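Local coordinates for copper-containing nitrite reductase (Hyphomicrobium denitrificans 1NES1, PDB 6TFO), which probably reduces nitrite to nitric oxide with electrons taken from cytochrome c, using bound copper ions, at residues G205-L210 / T250-V255; F105-V110 / L131-G136; L210-A215 / T239-G244. All coordinates share one frame; numbering follows the deposited sequence.

In the fold
Interactions 1 and 3 belong to one cupredoxin domain; interaction 2 belongs to another. Strand 207-214 carries both interaction 1 and interaction 3. They share L210, and their centres lie 19 Å apart. Interaction 3 is nested inside the chain loop that interaction 1 closes. Interaction 3 comes nearer a metal: the side chain of N214 is about 7 Å from a bound copper, while that of F251 in interaction 1 is about 13 Å from one. Interaction 2 lies in the plastocyanin-like domain earlier in the chain, away from the copper sites. Its centre is 57 Å from that of interaction 1 and 52 Å from that of interaction 3.

Interaction 1: residues G205-L210 / T250-V255; sequences GDTVEL and TFKALV
V208 and F251 form an antiparallel hydrogen-bonded pair, and both side chains leave the sheet on one face. The CB of V208 sits over one face of the F251 ring, offset toward its rim. V208 CB is 3.9 Å from the centroid of the F251 ring, a CH-pi contact. The closest side-chain approach, V208 CG1 to F251 CE1, is 3.2 Å, short enough that the exact value is doubtful. F251 holds CG between its backbone N and carbonyl carbon (chi1 73°), which brings the ring back over its partner strand. The ring of F226 also meets it, with planes at about 25°.

T207, E209, T250 and K252 point to the other face of the sheet. K252 crosses T207 obliquely, and its CG passes 3.3 Å from T207 OG1. The CG2 of T250 lies against E209, 3.5 Å from its CA. T250 OG1 turns instead to G446 O of the second subunit.

Two backbone bonds join the V208-F251 pair: V208 N to F251 O at 2.7 Å, and F251 N to V208 O at 2.8 Å. Beyond the strand ends, A253 N bonds D206 O at 3.0 Å and G205 N bonds A253 O at 2.8 Å. The chain bends at A253, the centre of an inverse gamma turn, while both bonds hold. D206 OD2 forms a salt bridge with R162 and accepts a hydrogen bond from R203 N; OD1 accepts one from K165 N.

T250 and F251 also pair with a strand of the second subunit, which extends the sheet into that subunit. The arrangement is that of neighbouring antiparallel strands, 207-214 and 246-252, in the beta-sandwich of a cupredoxin domain.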
ATOM      1  N   GLY C 205      24.368 -57.708   6.739  1.00 54.08           N
ATOM      2  CA  GLY C 205      23.908 -58.994   7.299  1.00 54.91           C
ATOM      3  C   GLY C 205      23.375 -58.865   8.715  1.00 54.61           C
ATOM      4  O   GLY C 205      22.558 -59.720   9.093  1.00 67.46           O
ATOM      5  N   ASP C 206      23.788 -57.842   9.471  1.00 54.53           N
ATOM      6  CA  ASP C 206      23.285 -57.595  10.848  1.00 52.15           C
ATOM      7  C   ASP C 206      21.751 -57.524  10.849  1.00 55.32           C
ATOM      8  O   ASP C 206      21.159 -57.100   9.834  1.00 48.20           O
ATOM      9  CB  ASP C 206      23.870 -56.323  11.457  1.00 48.04           C
ATOM     10  CG  ASP C 206      25.282 -56.490  11.977  1.00 48.28           C
ATOM     11  OD1 ASP C 206      25.723 -57.628  12.041  1.00 54.44           O
ATOM     12  OD2 ASP C 206      25.921 -55.470  12.315  1.00 48.09           O
ATOM     13  N   THR C 207      21.143 -57.967  11.950  1.00 59.41           N
ATOM     14  CA  THR C 207      19.704 -57.774  12.267  1.00 64.03           C
ATOM     15  C   THR C 207      19.610 -56.628  13.287  1.00 60.61           C
ATOM     16  O   THR C 207      20.212 -56.747  14.376  1.00 62.97           O
ATOM     17  CB  THR C 207      19.077 -59.107  12.707  1.00 65.36           C
ATOM     18  OG1 THR C 207      18.902 -59.874  11.516  1.00 60.14           O
ATOM     19  CG2 THR C 207      17.735 -58.966  13.392  1.00 67.32           C
ATOM     20  N   VAL C 208      18.933 -55.538  12.920  1.00 62.66           N
ATOM     21  CA  VAL C 208      18.806 -54.301  13.753  1.00 58.25           C
ATOM     22  C   VAL C 208      17.474 -54.381  14.499  1.00 57.87           C
ATOM     23  O   VAL C 208      16.411 -54.533  13.822  1.00 56.24           O
ATOM     24  CB  VAL C 208      18.930 -53.015  12.910  1.00 55.21           C
ATOM     25  CG1 VAL C 208      18.589 -51.774  13.715  1.00 53.87           C
ATOM     26  CG2 VAL C 208      20.317 -52.878  12.283  1.00 52.42           C
ATOM     27  N   GLU C 209      17.560 -54.387  15.833  1.00 55.96           N
ATOM     28  CA  GLU C 209      16.422 -54.312  16.781  1.00 58.09           C
ATOM     29  C   GLU C 209      16.328 -52.858  17.235  1.00 57.59           C
ATOM     30  O   GLU C 209      17.083 -52.460  18.159  1.00 60.31           O
ATOM     31  CB  GLU C 209      16.626 -55.248  17.972  1.00 58.53           C
ATOM     32  CG  GLU C 209      15.540 -55.167  19.029  1.00 60.26           C
ATOM     33  CD  GLU C 209      15.874 -55.954  20.284  1.00 62.72           C
ATOM     34  OE1 GLU C 209      15.683 -55.433  21.394  1.00 60.59           O
ATOM     35  OE2 GLU C 209      16.361 -57.085  20.144  1.00 77.52           O
ATOM     36  N   LEU C 210      15.482 -52.084  16.556  1.00 57.58           N
ATOM     37  CA  LEU C 210      15.362 -50.626  16.791  1.00 60.19           C
ATOM     38  C   LEU C 210      14.242 -50.352  17.782  1.00 57.34           C
ATOM     39  O   LEU C 210      13.089 -50.732  17.488  1.00 49.73           O
ATOM     40  CB  LEU C 210      15.068 -49.877  15.499  1.00 59.11           C
ATOM     41  CG  LEU C 210      15.058 -48.372  15.729  1.00 63.01           C
ATOM     42  CD1 LEU C 210      16.430 -47.775  15.451  1.00 61.07           C
ATOM     43  CD2 LEU C 210      13.976 -47.727  14.899  1.00 66.19           C
ATOM     44  N   THR C 250      12.277 -54.588  13.996  1.00 55.68           N
ATOM     45  CA  THR C 250      13.510 -55.312  13.592  1.00 55.24           C
ATOM     46  C   THR C 250      13.610 -55.253  12.070  1.00 54.16           C
ATOM     47  O   THR C 250      12.559 -55.381  11.400  1.00 53.64           O
ATOM     48  CB  THR C 250      13.544 -56.736  14.150  1.00 57.18           C
ATOM     49  OG1 THR C 250      12.268 -57.044  14.706  1.00 62.57           O
ATOM     50  CG2 THR C 250      14.574 -56.880  15.242  1.00 64.10           C
ATOM     51  N   PHE C 251      14.811 -55.028  11.546  1.00 51.87           N
ATOM     52  CA  PHE C 251      15.062 -55.054  10.079  1.00 57.59           C
ATOM     53  C   PHE C 251      16.495 -55.541   9.819  1.00 57.68           C
ATOM     54  O   PHE C 251      17.385 -55.321  10.675  1.00 56.76           O
ATOM     55  CB  PHE C 251      14.745 -53.680   9.470  1.00 55.73           C
ATOM     56  CG  PHE C 251      15.746 -52.597   9.793  1.00 54.61           C
ATOM     57  CD1 PHE C 251      15.690 -51.905  10.993  1.00 57.62           C
ATOM     58  CD2 PHE C 251      16.765 -52.288   8.908  1.00 54.64           C
ATOM     59  CE1 PHE C 251      16.613 -50.913  11.293  1.00 55.98           C
ATOM     60  CE2 PHE C 251      17.697 -51.308   9.213  1.00 53.22           C
ATOM     61  CZ  PHE C 251      17.612 -50.608  10.399  1.00 57.04           C
ATOM     62  N   LYS C 252      16.702 -56.215   8.686  1.00 61.40           N
ATOM     63  CA  LYS C 252      18.027 -56.742   8.263  1.00 64.70           C
ATOM     64  C   LYS C 252      18.710 -55.670   7.415  1.00 58.57           C
ATOM     65  O   LYS C 252      18.062 -55.151   6.508  1.00 53.36           O
ATOM     66  CB  LYS C 252      17.896 -58.082   7.519  1.00 73.65           C
ATOM     67  CG  LYS C 252      18.417 -59.305   8.271  1.00 78.84           C
ATOM     68  CD  LYS C 252      17.481 -60.512   8.251  1.00 84.07           C
ATOM     69  CE  LYS C 252      17.328 -61.163   6.889  1.00 90.21           C
ATOM     70  NZ  LYS C 252      18.182 -62.372   6.743  1.00 96.03           N
ATOM     71  N   ALA C 253      19.952 -55.337   7.756  1.00 56.94           N
ATOM     72  CA  ALA C 253      20.841 -54.469   6.958  1.00 59.28           C
ATOM     73  C   ALA C 253      21.339 -55.266   5.742  1.00 61.62           C
ATOM     74  O   ALA C 253      22.409 -55.867   5.828  1.00 67.98           O
ATOM     75  CB  ALA C 253      21.971 -53.956   7.824  1.00 55.59           C
ATOM     76  N   LEU C 254      20.561 -55.276   4.657  1.00 60.98           N
ATOM     77  CA  LEU C 254      20.807 -56.115   3.458  1.00 60.27           C
ATOM     78  C   LEU C 254      21.884 -55.500   2.568  1.00 61.83           C
ATOM     79  O   LEU C 254      22.441 -56.242   1.757  1.00 68.11           O
ATOM     80  CB  LEU C 254      19.516 -56.256   2.646  1.00 63.98           C
ATOM     81  CG  LEU C 254      18.370 -56.985   3.340  1.00 65.90           C
ATOM     82  CD1 LEU C 254      17.132 -57.030   2.452  1.00 64.67           C
ATOM     83  CD2 LEU C 254      18.785 -58.393   3.757  1.00 69.19           C
ATOM     84  N   VAL C 255      22.122 -54.195   2.640  1.00 58.05           N
ATOM     85  CA  VAL C 255      22.958 -53.511   1.609  1.00 53.02           C
ATOM     86  C   VAL C 255      23.964 -52.606   2.289  1.00 54.07           C
ATOM     87  O   VAL C 255      23.596 -51.809   3.136  1.00 55.51           O
ATOM     88  CB  VAL C 255      22.101 -52.713   0.623  1.00 50.27           C
ATOM     89  CG1 VAL C 255      22.969 -52.099  -0.462  1.00 49.55           C
ATOM     90  CG2 VAL C 255      20.982 -53.572   0.040  1.00 49.21           C
TER

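Interaction 2: residues F105-V110 / L131-G136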
ATOM      1  N   PHE C 105      38.176  -5.495   4.975  1.00 43.47           N
ATOM      2  CA  PHE C 105      39.504  -5.035   5.425  1.00 44.60           C
ATOM      3  C   PHE C 105      39.769  -5.737   6.751  1.00 44.73           C
ATOM      4  O   PHE C 105      38.796  -6.285   7.338  1.00 45.25           O
ATOM      5  CB  PHE C 105      39.523  -3.506   5.548  1.00 50.22           C
ATOM      6  CG  PHE C 105      38.560  -2.947   6.571  1.00 47.49           C
ATOM      7  CD1 PHE C 105      37.254  -2.636   6.223  1.00 47.25           C
ATOM      8  CD2 PHE C 105      38.964  -2.722   7.881  1.00 49.54           C
ATOM      9  CE1 PHE C 105      36.371  -2.140   7.170  1.00 51.86           C
ATOM     10  CE2 PHE C 105      38.083  -2.226   8.832  1.00 48.13           C
ATOM     11  CZ  PHE C 105      36.785  -1.938   8.475  1.00 51.28           C
ATOM     12  N   ILE C 106      41.027  -5.714   7.186  1.00 44.28           N
ATOM     13  CA  ILE C 106      41.456  -6.262   8.497  1.00 48.54           C
ATOM     14  C   ILE C 106      41.517  -5.104   9.482  1.00 46.61           C
ATOM     15  O   ILE C 106      42.249  -4.154   9.195  1.00 44.53           O
ATOM     16  CB  ILE C 106      42.810  -6.991   8.373  1.00 49.76           C
ATOM     17  CG1 ILE C 106      42.779  -8.058   7.271  1.00 42.96           C
ATOM     18  CG2 ILE C 106      43.206  -7.573   9.722  1.00 54.42           C
ATOM     19  CD1 ILE C 106      43.911  -9.048   7.332  1.00 43.81           C
ATOM     20  N   ALA C 107      40.796  -5.211  10.597  1.00 47.46           N
ATOM     21  CA  ALA C 107      40.780  -4.197  11.673  1.00 53.78           C
ATOM     22  C   ALA C 107      42.096  -4.284  12.461  1.00 52.09           C
ATOM     23  O   ALA C 107      42.075  -4.727  13.621  1.00 54.01           O
ATOM     24  CB  ALA C 107      39.559  -4.396  12.544  1.00 56.16           C
ATOM     25  N   SER C 108      43.197  -3.872  11.831  1.00 51.23           N
ATOM     26  CA  SER C 108      44.587  -4.025  12.319  1.00 54.50           C
ATOM     27  C   SER C 108      44.955  -2.955  13.351  1.00 62.10           C
ATOM     28  O   SER C 108      45.860  -3.224  14.158  1.00 64.26           O
ATOM     29  CB  SER C 108      45.547  -4.029  11.174  1.00 53.37           C
ATOM     30  OG  SER C 108      45.234  -3.017  10.241  1.00 55.90           O
ATOM     31  N   LYS C 109      44.296  -1.791  13.330  1.00 74.66           N
ATOM     32  CA  LYS C 109      44.598  -0.644  14.237  1.00 74.50           C
ATOM     33  C   LYS C 109      43.431  -0.418  15.209  1.00 70.75           C
ATOM     34  O   LYS C 109      42.295  -0.202  14.727  1.00 65.97           O
ATOM     35  CB  LYS C 109      44.912   0.620  13.428  1.00 80.10           C
ATOM     36  CG  LYS C 109      46.375   1.046  13.482  1.00 89.10           C
ATOM     37  CD  LYS C 109      46.776   1.690  14.812  1.00 93.01           C
ATOM     38  CE  LYS C 109      46.331   3.130  14.947  1.00 91.51           C
ATOM     39  NZ  LYS C 109      47.011   3.991  13.952  1.00 91.86           N
ATOM     40  N   VAL C 110      43.712  -0.462  16.519  1.00 62.34           N
ATOM     41  CA  VAL C 110      42.764  -0.117  17.620  1.00 61.58           C
ATOM     42  C   VAL C 110      42.443   1.376  17.527  1.00 58.93           C
ATOM     43  O   VAL C 110      43.322   2.144  17.069  1.00 61.62           O
ATOM     44  CB  VAL C 110      43.332  -0.471  19.014  1.00 61.81           C
ATOM     45  CG1 VAL C 110      42.687   0.326  20.139  1.00 62.92           C
ATOM     46  CG2 VAL C 110      43.197  -1.945  19.332  1.00 64.18           C
ATOM     47  N   LEU C 131      33.480   3.462  13.318  1.00 53.95           N
ATOM     48  CA  LEU C 131      34.039   2.105  13.508  1.00 52.75           C
ATOM     49  C   LEU C 131      34.857   2.126  14.795  1.00 52.07           C
ATOM     50  O   LEU C 131      35.794   2.926  14.865  1.00 49.47           O
ATOM     51  CB  LEU C 131      34.921   1.779  12.303  1.00 53.10           C
ATOM     52  CG  LEU C 131      35.633   0.432  12.352  1.00 58.07           C
ATOM     53  CD1 LEU C 131      34.649  -0.715  12.129  1.00 56.52           C
ATOM     54  CD2 LEU C 131      36.756   0.382  11.318  1.00 52.90           C
ATOM     55  N   GLN C 132      34.510   1.310  15.788  1.00 60.12           N
ATOM     56  CA  GLN C 132      35.352   1.176  17.007  1.00 62.05           C
ATOM     57  C   GLN C 132      36.068  -0.170  16.982  1.00 57.91           C
ATOM     58  O   GLN C 132      35.372  -1.208  17.067  1.00 56.59           O
ATOM     59  CB  GLN C 132      34.576   1.325  18.311  1.00 60.88           C
ATOM     60  CG  GLN C 132      35.410   2.100  19.319  1.00 66.70           C
ATOM     61  CD  GLN C 132      34.983   1.931  20.749  1.00 69.14           C
ATOM     62  OE1 GLN C 132      33.918   1.388  21.049  1.00 67.38           O
ATOM     63  NE2 GLN C 132      35.843   2.413  21.634  1.00 70.30           N
ATOM     64  N   VAL C 133      37.398  -0.115  16.875  1.00 58.63           N
ATOM     65  CA  VAL C 133      38.326  -1.280  16.939  1.00 55.54           C
ATOM     66  C   VAL C 133      38.912  -1.349  18.356  1.00 57.09           C
ATOM     67  O   VAL C 133      39.698  -0.458  18.729  1.00 49.53           O
ATOM     68  CB  VAL C 133      39.419  -1.167  15.867  1.00 59.89           C
ATOM     69  CG1 VAL C 133      40.262  -2.422  15.808  1.00 58.76           C
ATOM     70  CG2 VAL C 133      38.836  -0.842  14.497  1.00 64.24           C
ATOM     71  N   VAL C 134      38.524  -2.387  19.097  1.00 57.32           N
ATOM     72  CA  VAL C 134      38.783  -2.586  20.549  1.00 59.09           C
ATOM     73  C   VAL C 134      39.861  -3.649  20.698  1.00 65.97           C
ATOM     74  O   VAL C 134      39.889  -4.621  19.943  1.00 64.25           O
ATOM     75  CB  VAL C 134      37.476  -2.996  21.244  1.00 64.77           C
ATOM     76  CG1 VAL C 134      37.693  -3.916  22.433  1.00 72.07           C
ATOM     77  CG2 VAL C 134      36.667  -1.769  21.634  1.00 70.86           C
ATOM     78  N   PRO C 135      40.794  -3.512  21.667  1.00 74.59           N
ATOM     79  CA  PRO C 135      41.827  -4.524  21.864  1.00 71.33           C
ATOM     80  C   PRO C 135      41.197  -5.812  22.415  1.00 66.16           C
ATOM     81  O   PRO C 135      40.091  -5.764  22.948  1.00 67.68           O
ATOM     82  CB  PRO C 135      42.799  -3.862  22.850  1.00 72.71           C
ATOM     83  CG  PRO C 135      41.924  -2.913  23.635  1.00 75.02           C
ATOM     84  CD  PRO C 135      40.920  -2.397  22.618  1.00 82.34           C
ATOM     85  N   GLY C 136      41.900  -6.931  22.238  1.00 63.05           N
ATOM     86  CA  GLY C 136      41.521  -8.226  22.822  1.00 64.54           C
ATOM     87  C   GLY C 136      40.482  -8.955  21.993  1.00 66.74           C
ATOM     88  O   GLY C 136      39.913  -8.348  21.074  1.00 69.64           O
TER
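V133 O receives a CA-H...O contact from V110 CA at 3.3 Å, bent to 128° at the hydrogen. V110 CG1 packs beside V133 O at 3.4 Å. That methyl stands anti to the backbone N (chi1 157°), while CG2 reaches on to the ring of P135, 4.0 Å from its CD. The V110 and P135 side chains cross at about a right angle.

V133 in turn points its isopropyl group into the bend 107-110. Its CG1 lies 3.2 Å from K109 O and 3.9 Å from A107 CB. A107 is the centre of an inverse gamma turn, and its methyl also touches V62 and V68. F105 and L131 reach toward each other from their two strands. L131 CD2 meets F105 CZ at 3.7 Å, and Y87 lies against both residues.

F105 and L131 belong to the two facing sheets of this cupredoxin sandwich, strands 100-106 and 128-134. The two segments share methyl contacts and one CA-H...O contact, without a conventional hydrogen bond between them. Their fit therefore rests mainly on apolar shape.

Interaction 3: residues L210-A215 / T239-G244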
ATOM      1  N   LEU C 210      15.482 -52.084  16.556  1.00 57.58           N
ATOM      2  CA  LEU C 210      15.362 -50.626  16.791  1.00 60.19           C
ATOM      3  C   LEU C 210      14.242 -50.352  17.782  1.00 57.34           C
ATOM      4  O   LEU C 210      13.089 -50.732  17.488  1.00 49.73           O
ATOM      5  CB  LEU C 210      15.068 -49.877  15.499  1.00 59.11           C
ATOM      6  CG  LEU C 210      15.058 -48.372  15.729  1.00 63.01           C
ATOM      7  CD1 LEU C 210      16.430 -47.775  15.451  1.00 61.07           C
ATOM      8  CD2 LEU C 210      13.976 -47.727  14.899  1.00 66.19           C
ATOM      9  N   HIS C 211      14.593 -49.688  18.880  1.00 55.60           N
ATOM     10  CA  HIS C 211      13.643 -49.123  19.868  1.00 58.78           C
ATOM     11  C   HIS C 211      13.571 -47.608  19.650  1.00 60.10           C
ATOM     12  O   HIS C 211      14.630 -46.950  19.797  1.00 65.98           O
ATOM     13  CB  HIS C 211      14.103 -49.491  21.276  1.00 58.95           C
ATOM     14  CG  HIS C 211      13.922 -50.933  21.599  1.00 63.85           C
ATOM     15  ND1 HIS C 211      12.965 -51.375  22.499  1.00 67.56           N
ATOM     16  CD2 HIS C 211      14.548 -52.036  21.140  1.00 62.12           C
ATOM     17  CE1 HIS C 211      13.023 -52.688  22.589  1.00 62.60           C
ATOM     18  NE2 HIS C 211      13.989 -53.117  21.767  1.00 59.78           N
ATOM     19  N   LEU C 212      12.403 -47.078  19.269  1.00 60.08           N
ATOM     20  CA  LEU C 212      12.155 -45.607  19.222  1.00 58.88           C
ATOM     21  C   LEU C 212      11.252 -45.198  20.396  1.00 57.41           C
ATOM     22  O   LEU C 212      10.052 -45.567  20.372  1.00 55.91           O
ATOM     23  CB  LEU C 212      11.553 -45.221  17.869  1.00 57.23           C
ATOM     24  CG  LEU C 212      11.739 -43.749  17.491  1.00 60.79           C
ATOM     25  CD1 LEU C 212      11.745 -43.569  15.979  1.00 62.09           C
ATOM     26  CD2 LEU C 212      10.652 -42.883  18.119  1.00 63.55           C
ATOM     27  N   LYS C 213      11.829 -44.484  21.379  1.00 53.92           N
ATOM     28  CA  LYS C 213      11.132 -43.837  22.526  1.00 51.74           C
ATOM     29  C   LYS C 213      10.854 -42.368  22.170  1.00 54.25           C
ATOM     30  O   LYS C 213      11.836 -41.644  21.981  1.00 59.13           O
ATOM     31  CB  LYS C 213      11.984 -43.919  23.799  1.00 47.07           C
ATOM     32  N   ASN C 214       9.581 -41.952  22.048  1.00 53.53           N
ATOM     33  CA  ASN C 214       9.158 -40.527  21.897  1.00 47.82           C
ATOM     34  C   ASN C 214       8.972 -39.927  23.293  1.00 46.60           C
ATOM     35  O   ASN C 214       8.114 -40.430  24.030  1.00 43.03           O
ATOM     36  CB  ASN C 214       7.885 -40.376  21.053  1.00 47.28           C
ATOM     37  CG  ASN C 214       7.591 -38.954  20.614  1.00 47.13           C
ATOM     38  OD1 ASN C 214       8.376 -38.035  20.871  1.00 43.99           O
ATOM     39  ND2 ASN C 214       6.453 -38.766  19.965  1.00 41.09           N
ATOM     40  N   ALA C 215       9.770 -38.912  23.644  1.00 45.51           N
ATOM     41  CA  ALA C 215       9.763 -38.277  24.980  1.00 45.33           C
ATOM     42  C   ALA C 215       8.329 -37.875  25.345  1.00 50.12           C
ATOM     43  O   ALA C 215       7.535 -37.585  24.405  1.00 51.47           O
ATOM     44  CB  ALA C 215      10.693 -37.095  25.019  1.00 44.91           C
ATOM     45  N   THR C 239       7.101 -47.328  13.175  1.00 59.55           N
ATOM     46  CA  THR C 239       7.749 -46.484  14.228  1.00 58.51           C
ATOM     47  C   THR C 239       6.998 -45.165  14.471  1.00 51.59           C
ATOM     48  O   THR C 239       7.580 -44.282  15.143  1.00 51.10           O
ATOM     49  CB  THR C 239       9.235 -46.228  13.921  1.00 59.92           C
ATOM     50  OG1 THR C 239       9.395 -45.690  12.605  1.00 50.57           O
ATOM     51  CG2 THR C 239      10.054 -47.494  14.055  1.00 67.13           C
ATOM     52  N   GLN C 240       5.763 -45.021  13.984  1.00 53.62           N
ATOM     53  CA  GLN C 240       4.906 -43.843  14.306  1.00 47.31           C
ATOM     54  C   GLN C 240       4.601 -43.946  15.800  1.00 45.44           C
ATOM     55  O   GLN C 240       3.763 -44.782  16.171  1.00 50.56           O
ATOM     56  CB  GLN C 240       3.640 -43.801  13.450  1.00 42.46           C
ATOM     57  CG  GLN C 240       3.904 -43.625  11.959  1.00 46.93           C
ATOM     58  CD  GLN C 240       4.494 -42.290  11.570  1.00 49.24           C
ATOM     59  OE1 GLN C 240       4.020 -41.237  11.986  1.00 54.64           O
ATOM     60  NE2 GLN C 240       5.523 -42.325  10.734  1.00 50.54           N
ATOM     61  N   THR C 241       5.301 -43.171  16.621  1.00 46.31           N
ATOM     62  CA  THR C 241       5.331 -43.316  18.100  1.00 50.19           C
ATOM     63  C   THR C 241       4.657 -42.103  18.765  1.00 55.73           C
ATOM     64  O   THR C 241       5.165 -40.956  18.584  1.00 48.85           O
ATOM     65  CB  THR C 241       6.775 -43.450  18.593  1.00 52.05           C
ATOM     66  OG1 THR C 241       7.435 -44.419  17.777  1.00 48.53           O
ATOM     67  CG2 THR C 241       6.856 -43.820  20.057  1.00 52.74           C
ATOM     68  N   ASP C 242       3.570 -42.337  19.518  1.00 48.60           N
ATOM     69  CA  ASP C 242       2.888 -41.268  20.293  1.00 47.40           C
ATOM     70  C   ASP C 242       3.862 -40.768  21.354  1.00 49.39           C
ATOM     71  O   ASP C 242       4.796 -41.477  21.719  1.00 40.38           O
ATOM     72  CB  ASP C 242       1.589 -41.763  20.922  1.00 47.67           C
ATOM     73  CG  ASP C 242       0.486 -42.000  19.905  1.00 54.31           C
ATOM     74  OD1 ASP C 242       0.561 -41.436  18.782  1.00 54.48           O
ATOM     75  OD2 ASP C 242      -0.438 -42.758  20.239  1.00 64.65           O
ATOM     76  N   PRO C 243       3.713 -39.516  21.838  1.00 46.46           N
ATOM     77  CA  PRO C 243       4.506 -39.032  22.966  1.00 48.82           C
ATOM     78  C   PRO C 243       4.386 -39.914  24.218  1.00 49.49           C
ATOM     79  O   PRO C 243       3.319 -40.401  24.511  1.00 47.76           O
ATOM     80  CB  PRO C 243       3.923 -37.635  23.229  1.00 48.87           C
ATOM     81  CG  PRO C 243       3.397 -37.201  21.877  1.00 47.85           C
ATOM     82  CD  PRO C 243       2.844 -38.477  21.266  1.00 44.68           C
ATOM     83  N   GLY C 244       5.505 -40.107  24.918  1.00 54.80           N
ATOM     84  CA  GLY C 244       5.598 -40.977  26.104  1.00 53.77           C
ATOM     85  C   GLY C 244       5.551 -42.465  25.756  1.00 54.70           C
ATOM     86  O   GLY C 244       5.688 -43.256  26.698  1.00 57.02           O
TER
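The end-to-end directions of L210-A215 and T239-G244 differ by 32°, and the chains draw together, from 6.7 Å between the CA atoms of L212 and T239 to 5.0 Å between those of N214 and P243. At the near end G244 N makes two weak bonds, to N214 O at 2.8 Å and to A215 O.

N214 has the largest share of the contact. Its CG stands anti to the backbone N (chi1 -167°), which carries the amide across to the loop. There N214 ND2 donates to T241 O at 2.9 Å. The bond is fairly straight at 151°, but the donor is tilted from the carbonyl plane. ND2 also bonds M220 O, and OD1 accepts hydrogen bonds from T173 OG1 and S218 OG, so both ends of the amide are held. N214 touches the copper ligand H222, and so belongs to the second shell of that site.

T241 lays CG2 against N214 CB, 3.7 Å away. Its OG1 donates to T239 O at 2.6 Å, coming from above the carbonyl plane, and also bonds T247 OG1. L212 lies aslant T241, with L212 CD2 3.6 Å from T241 OG1. L210 meets T239 at about a right angle, CD2 to CG2 at 4.0 Å. The T239 hydroxyl bonds A235 O and V224 N.

The loop that holds 239-244 leads into strand 246-252, which pairs with 207-214 directly. Strand 166-181 flanks 207-214 on its other edge, and V224 packs against L210 and L212.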